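Local coordinates for protein putative NADPH-dependent oxidoreductase (Desulfitobacterium hafniense DCB-2, PDB 3DB2) that is a putative NADPH-dependent oxidoreductase that probably binds its dinucleotide in a Rossmann domain joined to a second, sheet-based domain, at residues N76-H79 with A80-I83. Residues are numbered along the deposited sequence; the frame is centred on the assembly and turned at random.
Sequences NDKH and AEVI
The imidazole of His79 lies with one face against the backbone of Asn76, whose CA sits 3.6 Å above the ring plane and over its centre, while Ile83 reaches the His79 CB with its CD1 at 4.1 Å. Both ring nitrogens are held by carbonyls of the same chain: ND1 is hydrogen-bonded to Ile99 O, and NE2 weakly to Val74 O. Two backbone bonds carry the chain into helix 79-88, Val82 N to Lys78 O at 3.1 Å and Ile83 N to His79 O at 2.8 Å. Ile83 CG1 stands anti to its carbonyl carbon (chi1 -64°), which lays CG1 and CD1 over that His79 oxygen and directs the side chain to Ile72, Val95 and Ile109. An alanine here would probably open a gap between the helix, the sheet and helix 103-116. The two preceding amides are reached by water instead. One water accepts from Ala80 N at 3.1 Å and donates to Asn76 O; a second joins Asp77 O to Glu81 N and, at 3.2 Å, to Glu81 OE1. Glu81 runs alongside Lys78, pointing the same way, and their salt bridge, NZ to OE1 at 3.5 Å, is weak. The chemistry is thus two-sided: Ile83 packs the helix on the Rossmann sheet and His79 ties its start to the loops after strands 69-72 and 92-96, whereas water and a loose ion pair finish the exposed side.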
loop_
_atom_site.group_PDB
_atom_site.type_symbol
_atom_site.label_atom_id
_atom_site.label_comp_id
_atom_site.label_asym_id
_atom_site.label_seq_id
_atom_site.Cartn_x
_atom_site.Cartn_y
_atom_site.Cartn_z
ATOM N N ASN C 76 -3.895 -16.531 -23.394
ATOM C CA ASN C 76 -5.015 -15.632 -23.172
ATOM C C ASN C 76 -5.706 -15.125 -24.430
ATOM O O ASN C 76 -6.901 -14.807 -24.363
ATOM C CB ASN C 76 -4.594 -14.367 -22.377
ATOM C CG ASN C 76 -4.169 -14.854 -20.989
ATOM O OD1 ASN C 76 -4.618 -15.924 -20.548
ATOM N ND2 ASN C 76 -3.294 -14.108 -20.324
ATOM N N ASP C 77 -4.975 -15.001 -25.515
ATOM C CA ASP C 77 -5.518 -14.427 -26.747
ATOM C C ASP C 77 -6.244 -15.504 -27.563
ATOM O O ASP C 77 -6.964 -15.219 -28.526
ATOM C CB ASP C 77 -4.448 -13.718 -27.553
ATOM C CG ASP C 77 -3.435 -14.633 -28.201
ATOM O OD1 ASP C 77 -2.930 -15.514 -27.475
ATOM O OD2 ASP C 77 -3.173 -14.451 -29.417
ATOM N N LYS C 78 -6.111 -16.744 -27.142
ATOM C CA LYS C 78 -6.851 -17.834 -27.768
ATOM C C LYS C 78 -8.044 -18.285 -26.958
ATOM O O LYS C 78 -8.788 -19.190 -27.349
ATOM C CB LYS C 78 -5.822 -18.943 -27.985
ATOM C CG LYS C 78 -4.672 -18.544 -28.907
ATOM C CD LYS C 78 -5.131 -17.763 -30.121
ATOM C CE LYS C 78 -4.246 -17.934 -31.340
ATOM N NZ LYS C 78 -4.659 -17.033 -32.462
ATOM N N HIS C 79 -8.286 -17.678 -25.793
ATOM C CA HIS C 79 -9.422 -18.102 -24.972
ATOM C C HIS C 79 -10.741 -17.980 -25.720
ATOM O O HIS C 79 -11.584 -18.892 -25.685
ATOM C CB HIS C 79 -9.459 -17.282 -23.671
ATOM C CG HIS C 79 -8.418 -17.613 -22.645
ATOM N ND1 HIS C 79 -8.348 -16.941 -21.443
ATOM C CD2 HIS C 79 -7.404 -18.510 -22.585
ATOM C CE1 HIS C 79 -7.356 -17.402 -20.701
ATOM N NE2 HIS C 79 -6.759 -18.365 -21.371
ATOM N N ALA C 80 -10.961 -16.855 -26.379
ATOM C CA ALA C 80 -12.205 -16.506 -27.028
ATOM C C ALA C 80 -12.586 -17.501 -28.124
ATOM O O ALA C 80 -13.665 -18.085 -28.116
ATOM C CB ALA C 80 -12.144 -15.125 -27.675
ATOM N N GLU C 81 -11.699 -17.723 -29.093
ATOM C CA GLU C 81 -12.086 -18.656 -30.161
ATOM C C GLU C 81 -12.189 -20.074 -29.629
ATOM O O GLU C 81 -12.974 -20.907 -30.100
ATOM C CB GLU C 81 -11.078 -18.566 -31.317
ATOM C CG GLU C 81 -9.679 -18.950 -30.919
ATOM C CD GLU C 81 -8.664 -18.741 -32.025
ATOM O OE1 GLU C 81 -8.041 -17.662 -32.020
ATOM O OE2 GLU C 81 -8.504 -19.657 -32.861
ATOM N N VAL C 82 -11.382 -20.441 -28.623
ATOM C CA VAL C 82 -11.492 -21.824 -28.150
ATOM C C VAL C 82 -12.792 -22.024 -27.392
ATOM O O VAL C 82 -13.518 -23.009 -27.587
ATOM C CB VAL C 82 -10.288 -22.199 -27.294
ATOM C CG1 VAL C 82 -10.491 -23.577 -26.704
ATOM C CG2 VAL C 82 -9.011 -22.152 -28.117
ATOM N N ILE C 83 -13.121 -21.077 -26.521
ATOM C CA ILE C 83 -14.420 -21.104 -25.831
ATOM C C ILE C 83 -15.561 -21.104 -26.828
ATOM O O ILE C 83 -16.544 -21.849 -26.700
ATOM C CB ILE C 83 -14.555 -19.926 -24.834
ATOM C CG1 ILE C 83 -13.544 -19.975 -23.691
ATOM C CG2 ILE C 83 -15.963 -19.843 -24.286
ATOM C CD1 ILE C 83 -13.321 -18.628 -22.976
HETATM O O HOH W 1 -9.101 -14.441 -25.925
HETATM O O HOH W 2 -9.424 -16.216 -29.470
#